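Local coordinates for protein ppBat (Bacteroides thetaiotaomicron VPI-5482, PDB 3CNE) that binds flavins such as lumichrome, riboflavin, FMN and FAD as a homodimer, may store them, and appears to lack proteolytic or chaperone activity, at residues V37-E42 against Q87-D92; D92-I97 against A114-F119. One frame throughout, in Å; residues are numbered along the deposited sequence.

Contact 1. Residues V37-E42 against Q87-D92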
ATOM      1  N   VAL A  37     -10.644   7.320 -10.739  1.00 20.99           N
ATOM      2  CA  VAL A  37     -10.552   8.349 -11.752  1.00 20.40           C
ATOM      3  C   VAL A  37     -10.321   7.618 -13.076  1.00 21.39           C
ATOM      4  O   VAL A  37      -9.210   7.608 -13.631  1.00 20.69           O
ATOM      5  CB  VAL A  37      -9.416   9.330 -11.493  1.00 20.55           C
ATOM      6  CG1 VAL A  37      -9.422  10.428 -12.564  1.00 19.61           C
ATOM      7  CG2 VAL A  37      -9.619   9.972 -10.098  1.00 19.78           C
ATOM      8  N   SER A  38     -11.404   7.030 -13.567  1.00 20.78           N
ATOM      9  CA  SER A  38     -11.327   6.125 -14.687  1.00 23.20           C
ATOM     10  C   SER A  38     -12.743   5.927 -15.213  1.00 23.24           C
ATOM     11  O   SER A  38     -13.700   6.475 -14.656  1.00 22.59           O
ATOM     12  CB  SER A  38     -10.679   4.783 -14.265  1.00 22.46           C
ATOM     13  OG  SER A  38     -10.395   4.004 -15.419  1.00 26.94           O
ATOM     14  N   ASP A  39     -12.867   5.148 -16.284  1.00 23.68           N
ATOM     15  CA  ASP A  39     -14.171   4.875 -16.882  1.00 24.45           C
ATOM     16  C   ASP A  39     -14.896   3.708 -16.206  1.00 24.86           C
ATOM     17  O   ASP A  39     -16.115   3.533 -16.395  1.00 25.57           O
ATOM     18  CB  ASP A  39     -13.998   4.619 -18.393  1.00 25.01           C
ATOM     19  CG  ASP A  39     -13.073   3.459 -18.695  1.00 28.61           C
ATOM     20  OD1 ASP A  39     -11.953   3.413 -18.133  1.00 30.54           O
ATOM     21  OD2 ASP A  39     -13.461   2.589 -19.512  1.00 31.70           O
ATOM     22  N   THR A  40     -14.148   2.884 -15.458  1.00 25.10           N
ATOM     23  CA  THR A  40     -14.705   1.787 -14.661  1.00 25.19           C
ATOM     24  C   THR A  40     -14.045   1.719 -13.277  1.00 24.85           C
ATOM     25  O   THR A  40     -12.977   2.278 -13.058  1.00 24.05           O
ATOM     26  CB  THR A  40     -14.517   0.375 -15.339  1.00 25.58           C
ATOM     27  OG1 THR A  40     -13.189  -0.097 -15.095  1.00 25.75           O
ATOM     28  CG2 THR A  40     -14.764   0.418 -16.855  1.00 26.52           C
ATOM     29  N   LYS A  41     -14.683   0.993 -12.368  1.00 24.70           N
ATOM     30  CA  LYS A  41     -14.185   0.788 -10.996  1.00 25.73           C
ATOM     31  C   LYS A  41     -12.859   0.033 -10.916  1.00 25.77           C
ATOM     32  O   LYS A  41     -12.230  -0.038  -9.837  1.00 25.39           O
ATOM     33  CB  LYS A  41     -15.186  -0.071 -10.217  1.00 25.53           C
ATOM     34  CG  LYS A  41     -16.480   0.533  -9.975  1.00 27.65           C
ATOM     35  CD  LYS A  41     -17.217  -0.205  -8.871  1.00 32.54           C
ATOM     36  CE  LYS A  41     -17.887  -1.486  -9.338  1.00 34.95           C
ATOM     37  NZ  LYS A  41     -18.713  -2.044  -8.198  1.00 39.46           N
ATOM     38  N   GLU A  42     -12.482  -0.610 -12.018  1.00 26.07           N
ATOM     39  CA  GLU A  42     -11.317  -1.479 -12.041  1.00 26.12           C
ATOM     40  C   GLU A  42     -10.097  -0.663 -12.470  1.00 25.45           C
ATOM     41  O   GLU A  42     -10.098  -0.063 -13.556  1.00 26.23           O
ATOM     42  CB  GLU A  42     -11.543  -2.653 -13.001  1.00 27.53           C
ATOM     43  CG  GLU A  42     -10.383  -3.612 -12.972  1.00 31.45           C
ATOM     44  CD  GLU A  42     -10.502  -4.750 -13.963  1.00 38.01           C
ATOM     45  OE1 GLU A  42     -11.529  -5.474 -13.951  1.00 41.30           O
ATOM     46  OE2 GLU A  42      -9.532  -4.922 -14.732  1.00 42.04           O
ATOM     47  N   GLN A  87     -10.331  12.422 -21.961  1.00 28.16           N
ATOM     48  CA  GLN A  87     -10.870  11.447 -21.041  1.00 26.90           C
ATOM     49  C   GLN A  87     -11.829  12.165 -20.103  1.00 26.02           C
ATOM     50  O   GLN A  87     -11.411  13.023 -19.330  1.00 25.45           O
ATOM     51  CB  GLN A  87      -9.725  10.745 -20.302  1.00 27.07           C
ATOM     52  CG  GLN A  87      -8.881   9.855 -21.223  1.00 25.92           C
ATOM     53  CD  GLN A  87      -7.641   9.263 -20.546  1.00 25.68           C
ATOM     54  OE1 GLN A  87      -7.170   9.757 -19.530  1.00 25.03           O
ATOM     55  NE2 GLN A  87      -7.124   8.193 -21.111  1.00 23.87           N
ATOM     56  N   PRO A  88     -13.132  11.836 -20.177  1.00 26.18           N
ATOM     57  CA  PRO A  88     -14.122  12.575 -19.367  1.00 25.12           C
ATOM     58  C   PRO A  88     -13.837  12.539 -17.875  1.00 23.90           C
ATOM     59  O   PRO A  88     -14.154  13.499 -17.158  1.00 22.84           O
ATOM     60  CB  PRO A  88     -15.431  11.838 -19.670  1.00 26.33           C
ATOM     61  CG  PRO A  88     -15.183  11.290 -21.113  1.00 27.42           C
ATOM     62  CD  PRO A  88     -13.774  10.823 -21.033  1.00 25.80           C
ATOM     63  N   TYR A  89     -13.197  11.480 -17.406  1.00 22.10           N
ATOM     64  CA  TYR A  89     -12.946  11.386 -15.975  1.00 21.80           C
ATOM     65  C   TYR A  89     -11.897  12.362 -15.493  1.00 21.77           C
ATOM     66  O   TYR A  89     -11.874  12.695 -14.297  1.00 21.76           O
ATOM     67  CB  TYR A  89     -12.588   9.964 -15.530  1.00 21.63           C
ATOM     68  CG  TYR A  89     -11.688   9.206 -16.477  1.00 20.42           C
ATOM     69  CD1 TYR A  89     -10.297   9.346 -16.392  1.00 21.82           C
ATOM     70  CD2 TYR A  89     -12.221   8.329 -17.419  1.00 20.97           C
ATOM     71  CE1 TYR A  89      -9.443   8.631 -17.217  1.00 20.83           C
ATOM     72  CE2 TYR A  89     -11.377   7.584 -18.272  1.00 17.87           C
ATOM     73  CZ  TYR A  89      -9.983   7.762 -18.163  1.00 22.33           C
ATOM     74  OH  TYR A  89      -9.115   7.061 -18.952  1.00 20.64           O
ATOM     75  N   ASN A  90     -11.036  12.814 -16.405  1.00 21.05           N
ATOM     76  CA  ASN A  90     -10.044  13.827 -16.062  1.00 21.90           C
ATOM     77  C   ASN A  90     -10.662  15.207 -15.974  1.00 22.93           C
ATOM     78  O   ASN A  90     -10.223  16.038 -15.192  1.00 23.36           O
ATOM     79  CB  ASN A  90      -8.902  13.820 -17.057  1.00 21.99           C
ATOM     80  CG  ASN A  90      -8.036  12.595 -16.886  1.00 23.86           C
ATOM     81  OD1 ASN A  90      -8.002  12.016 -15.805  1.00 23.16           O
ATOM     82  ND2 ASN A  90      -7.391  12.172 -17.947  1.00 22.77           N
ATOM     83  N   VAL A  91     -11.693  15.425 -16.783  1.00 23.83           N
ATOM     84  CA  VAL A  91     -12.478  16.662 -16.706  1.00 23.93           C
ATOM     85  C   VAL A  91     -13.291  16.631 -15.412  1.00 24.75           C
ATOM     86  O   VAL A  91     -13.322  17.615 -14.657  1.00 24.30           O
ATOM     87  CB  VAL A  91     -13.381  16.835 -17.949  1.00 23.19           C
ATOM     88  CG1 VAL A  91     -14.365  17.994 -17.760  1.00 24.57           C
ATOM     89  CG2 VAL A  91     -12.532  17.011 -19.249  1.00 22.39           C
ATOM     90  N   ASP A  92     -13.928  15.493 -15.140  1.00 25.54           N
ATOM     91  CA  ASP A  92     -14.618  15.302 -13.866  1.00 26.61           C
ATOM     92  C   ASP A  92     -13.705  15.519 -12.666  1.00 26.44           C
ATOM     93  O   ASP A  92     -14.107  16.149 -11.710  1.00 27.59           O
ATOM     94  CB  ASP A  92     -15.264  13.932 -13.780  1.00 26.53           C
ATOM     95  CG  ASP A  92     -16.368  13.732 -14.807  1.00 30.23           C
ATOM     96  OD1 ASP A  92     -16.875  14.745 -15.366  1.00 29.94           O
ATOM     97  OD2 ASP A  92     -16.722  12.551 -15.058  1.00 29.25           O
TER
HETATM   98  O   HOH W   1      -8.231   5.097 -16.790  1.00 30.04           O

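Contact 2. Residues D92-I97 against A114-F119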
ATOM      1  N   ASP A  92     -13.928  15.493 -15.140  1.00 25.54           N
ATOM      2  CA  ASP A  92     -14.618  15.302 -13.866  1.00 26.61           C
ATOM      3  C   ASP A  92     -13.705  15.519 -12.666  1.00 26.44           C
ATOM      4  O   ASP A  92     -14.107  16.149 -11.710  1.00 27.59           O
ATOM      5  CB  ASP A  92     -15.264  13.932 -13.780  1.00 26.53           C
ATOM      6  CG  ASP A  92     -16.368  13.732 -14.807  1.00 30.23           C
ATOM      7  OD1 ASP A  92     -16.875  14.745 -15.366  1.00 29.94           O
ATOM      8  OD2 ASP A  92     -16.722  12.551 -15.058  1.00 29.25           O
ATOM      9  N   LEU A  93     -12.482  14.999 -12.713  1.00 27.17           N
ATOM     10  CA  LEU A  93     -11.504  15.232 -11.639  1.00 26.95           C
ATOM     11  C   LEU A  93     -11.360  16.718 -11.242  1.00 26.86           C
ATOM     12  O   LEU A  93     -11.398  17.056 -10.067  1.00 24.60           O
ATOM     13  CB  LEU A  93     -10.125  14.683 -12.034  1.00 27.24           C
ATOM     14  CG  LEU A  93      -9.069  14.748 -10.923  1.00 27.20           C
ATOM     15  CD1 LEU A  93      -9.531  14.009  -9.673  1.00 26.94           C
ATOM     16  CD2 LEU A  93      -7.746  14.160 -11.396  1.00 27.10           C
HETATM   17  N   MSE A  94     -11.146  17.567 -12.245  1.00 27.64           N
HETATM   18  CA  MSE A  94     -10.998  19.006 -12.062  1.00 28.78           C
HETATM   19  C   MSE A  94     -12.244  19.601 -11.437  1.00 28.55           C
HETATM   20  O   MSE A  94     -12.156  20.402 -10.502  1.00 28.29           O
HETATM   21  CB  MSE A  94     -10.711  19.696 -13.395  1.00 29.68           C
HETATM   22  CG  MSE A  94      -9.367  19.326 -14.001  1.00 32.14           C
HETATM   23 SE   MSE A  94      -7.854  20.032 -12.961  1.00 43.18          SE
HETATM   24  CE  MSE A  94      -7.538  18.575 -11.678  1.00 33.14           C
ATOM     25  N   GLU A  95     -13.397  19.204 -11.964  1.00 28.81           N
ATOM     26  CA  GLU A  95     -14.683  19.643 -11.459  1.00 29.71           C
ATOM     27  C   GLU A  95     -14.841  19.287  -9.976  1.00 28.39           C
ATOM     28  O   GLU A  95     -15.173  20.138  -9.139  1.00 27.03           O
ATOM     29  CB  GLU A  95     -15.815  18.985 -12.257  1.00 30.14           C
ATOM     30  CG  GLU A  95     -17.145  19.692 -12.039  1.00 33.20           C
ATOM     31  CD  GLU A  95     -18.344  18.962 -12.626  1.00 34.00           C
ATOM     32  OE1 GLU A  95     -18.288  18.565 -13.826  1.00 37.05           O
ATOM     33  OE2 GLU A  95     -19.356  18.823 -11.870  1.00 39.37           O
ATOM     34  N   VAL A  96     -14.596  18.026  -9.667  1.00 26.64           N
ATOM     35  CA  VAL A  96     -14.772  17.513  -8.309  1.00 25.82           C
ATOM     36  C   VAL A  96     -13.811  18.155  -7.324  1.00 24.81           C
ATOM     37  O   VAL A  96     -14.182  18.449  -6.195  1.00 25.80           O
ATOM     38  CB  VAL A  96     -14.664  15.968  -8.271  1.00 25.90           C
ATOM     39  CG1 VAL A  96     -14.425  15.481  -6.854  1.00 24.69           C
ATOM     40  CG2 VAL A  96     -15.948  15.321  -8.877  1.00 24.84           C
ATOM     41  N   ILE A  97     -12.577  18.388  -7.748  1.00 24.68           N
ATOM     42  CA  ILE A  97     -11.582  18.994  -6.844  1.00 24.80           C
ATOM     43  C   ILE A  97     -11.948  20.456  -6.574  1.00 25.32           C
ATOM     44  O   ILE A  97     -11.853  20.936  -5.432  1.00 25.00           O
ATOM     45  CB  ILE A  97     -10.180  18.901  -7.403  1.00 24.24           C
ATOM     46  CG1 ILE A  97      -9.666  17.450  -7.313  1.00 23.99           C
ATOM     47  CG2 ILE A  97      -9.240  19.852  -6.692  1.00 23.45           C
ATOM     48  CD1 ILE A  97      -8.397  17.262  -8.121  1.00 23.75           C
ATOM     49  N   ALA A 114      -0.864  18.021  -4.855  1.00 28.04           N
ATOM     50  CA  ALA A 114      -0.926  19.477  -4.668  1.00 28.69           C
ATOM     51  C   ALA A 114      -1.026  20.194  -6.023  1.00 29.73           C
ATOM     52  O   ALA A 114      -1.627  21.282  -6.128  1.00 29.14           O
ATOM     53  CB  ALA A 114       0.294  19.970  -3.919  1.00 28.30           C
HETATM   54  N   MSE A 115      -0.443  19.582  -7.054  1.00 30.44           N
HETATM   55  CA  MSE A 115      -0.491  20.166  -8.396  1.00 33.77           C
HETATM   56  C   MSE A 115      -1.890  20.037  -8.982  1.00 31.34           C
HETATM   57  O   MSE A 115      -2.409  20.980  -9.577  1.00 30.62           O
HETATM   58  CB  MSE A 115       0.537  19.520  -9.302  1.00 33.28           C
HETATM   59  CG  MSE A 115       0.650  20.177 -10.674  1.00 36.66           C
HETATM   60 SE   MSE A 115       1.701  19.061 -11.886  1.00 44.68          SE
HETATM   61  CE  MSE A 115       0.548  17.482 -12.138  1.00 39.02           C
HETATM   62  N   MSE A 116      -2.505  18.872  -8.787  1.00 30.87           N
HETATM   63  CA  MSE A 116      -3.893  18.668  -9.215  1.00 30.08           C
HETATM   64  C   MSE A 116      -4.802  19.718  -8.547  1.00 28.75           C
HETATM   65  O   MSE A 116      -5.682  20.299  -9.186  1.00 27.21           O
HETATM   66  CB  MSE A 116      -4.347  17.240  -8.906  1.00 30.61           C
HETATM   67  CG  MSE A 116      -3.537  16.179  -9.664  1.00 34.09           C
HETATM   68 SE   MSE A 116      -3.871  16.307 -11.607  1.00 45.08          SE
HETATM   69  CE  MSE A 116      -5.618  15.560 -11.602  1.00 40.77           C
ATOM     70  N   PHE A 117      -4.581  19.939  -7.251  1.00 27.91           N
ATOM     71  CA  PHE A 117      -5.283  20.979  -6.514  1.00 27.64           C
ATOM     72  C   PHE A 117      -5.011  22.355  -7.131  1.00 27.53           C
ATOM     73  O   PHE A 117      -5.955  23.099  -7.400  1.00 28.10           O
ATOM     74  CB  PHE A 117      -4.897  20.959  -5.012  1.00 27.10           C
ATOM     75  CG  PHE A 117      -5.310  19.700  -4.265  1.00 25.42           C
ATOM     76  CD1 PHE A 117      -6.311  18.861  -4.749  1.00 25.06           C
ATOM     77  CD2 PHE A 117      -4.710  19.383  -3.040  1.00 25.97           C
ATOM     78  CE1 PHE A 117      -6.707  17.698  -4.017  1.00 26.22           C
ATOM     79  CE2 PHE A 117      -5.094  18.238  -2.310  1.00 26.26           C
ATOM     80  CZ  PHE A 117      -6.090  17.392  -2.811  1.00 24.65           C
ATOM     81  N   ASP A 118      -3.733  22.669  -7.376  1.00 27.70           N
ATOM     82  CA  ASP A 118      -3.327  23.962  -7.905  1.00 28.43           C
ATOM     83  C   ASP A 118      -4.034  24.299  -9.206  1.00 28.66           C
ATOM     84  O   ASP A 118      -4.489  25.433  -9.386  1.00 27.50           O
ATOM     85  CB  ASP A 118      -1.803  24.047  -8.103  1.00 29.26           C
ATOM     86  CG  ASP A 118      -1.358  25.372  -8.801  1.00 32.62           C
ATOM     87  OD1 ASP A 118      -2.140  25.974  -9.560  1.00 39.21           O
ATOM     88  OD2 ASP A 118      -0.220  25.830  -8.626  1.00 34.51           O
ATOM     89  N   PHE A 119      -4.134  23.307 -10.094  1.00 28.53           N
ATOM     90  CA  PHE A 119      -4.755  23.476 -11.409  1.00 28.87           C
ATOM     91  C   PHE A 119      -6.142  24.086 -11.301  1.00 28.59           C
ATOM     92  O   PHE A 119      -6.586  24.807 -12.201  1.00 29.05           O
ATOM     93  CB  PHE A 119      -4.855  22.125 -12.149  1.00 29.58           C
ATOM     94  CG  PHE A 119      -3.543  21.602 -12.689  1.00 29.02           C
ATOM     95  CD1 PHE A 119      -2.414  22.398 -12.740  1.00 31.40           C
ATOM     96  CD2 PHE A 119      -3.474  20.312 -13.216  1.00 30.93           C
ATOM     97  CE1 PHE A 119      -1.220  21.912 -13.266  1.00 32.61           C
ATOM     98  CE2 PHE A 119      -2.302  19.811 -13.740  1.00 31.04           C
ATOM     99  CZ  PHE A 119      -1.168  20.610 -13.775  1.00 31.86           C
TER

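Contact 1. Residues V37-E42 against Q87-D92
The Tyr89 ring packs against the backbone of Val37-Asp39, and this aromatic surface makes most of the contact. Ser38 CA sits over the centre of one face, 3.6 Å from the centroid of the Tyr89 ring and only 12° off its normal, a CH-pi interaction. Backbone atoms of the flanking residues approach obliquely: Val37 O lies 3.4 Å from Tyr89 CD1, and Asp39 N lies 3.4 Å from Tyr89 CD2. Placing CG between the backbone N and the carbonyl carbon (chi1 40°) stands the ring up from the helix start to meet the loop. At its far end the hydroxyl is tied to the same loop through a water, which lies 3.1 Å from Tyr89 OH and 2.8 Å from Ser38 OG. In the alpha/beta fold of the DJ-1/PfpI family, the contact joins the loop leaving strand 31-36 to the first turn of helix 88-102. Without the ring, as with an alanine here, the Ser38 backbone would probably lose its aromatic cover and the bridging water one of its partners. Beside the ring, Val37 CG1 approaches Asn90 OD1 at 3.9 Å, the two side chains crossing nearly at right angles. On the opposite face of the Tyr89 ring lies CB of Gln87, the N-cap residue, offset toward the rim. Asn90 ND2 donates to Tyr84 O and, weakly, to Gln87 OE1.

Contact 2. Residues D92-I97 against A114-F119
Met94 and Met116, both selenomethionines, reach toward each other from neighbouring helices and cross at about a right angle, their CE methyls 3.6 Å apart. Each chain is bent at chi2 and chi3; in Met94 these turns (-69° and 89°) swing the end of a side chain that starts out along the flank of its helix in toward residues 114-119. The same Met94 CE also comes to 3.6 Å from Met116 O, while its selenium lies near the plane of the Phe119 ring, at the edge, and packs 3.7 Å from Phe119 CB. One turn further along, Ile97 splits its two branches between adjacent residues. CG2 meets Phe117 CD1 at 3.7 Å, and CD1 rests against Met116 CB at 4.1 Å; both pairs of side chains cross nearly perpendicularly. Leu93 also faces Met116, but the modelled separation of their ends is too short to be trusted. Beneath the helices, Leu93 and Met116 reach Phe72 of strand 69-73, and Ile97 and Phe117 meet Met107 of strand 106-110. The axes of segments 92-97 and 114-119 pass 9.6 Å apart at a crossing angle of -81°, a steep apolar helix-helix packing on the central sheet of the DJ-1/PfpI alpha/beta fold.

Overall arrangement
Helix 88-102 carries both contacts: its first turn meets the loop 37-42 in contact 1, and the next turns pack on helix 113-119 in contact 2. The contact centres are 13 Å apart; segments 87-92 and 92-97 have Asp92 in common, a residue whose OD1 forms a salt bridge with Lys61 NZ rather than joining in either contact. The two contacts also touch directly, Val37 CG2 lying 4.1 Å from Leu93 CD1. Contact 2 is nearer the structural zinc site of Cys74 and Cys111: the Met116 side chain is about 8 Å from the zinc ion, against about 12 Å for that of Val37. Phe81 links the two as well, touching Asn90 of contact 1 and Met116 of contact 2. The other subunit of the homodimer touches neither contact.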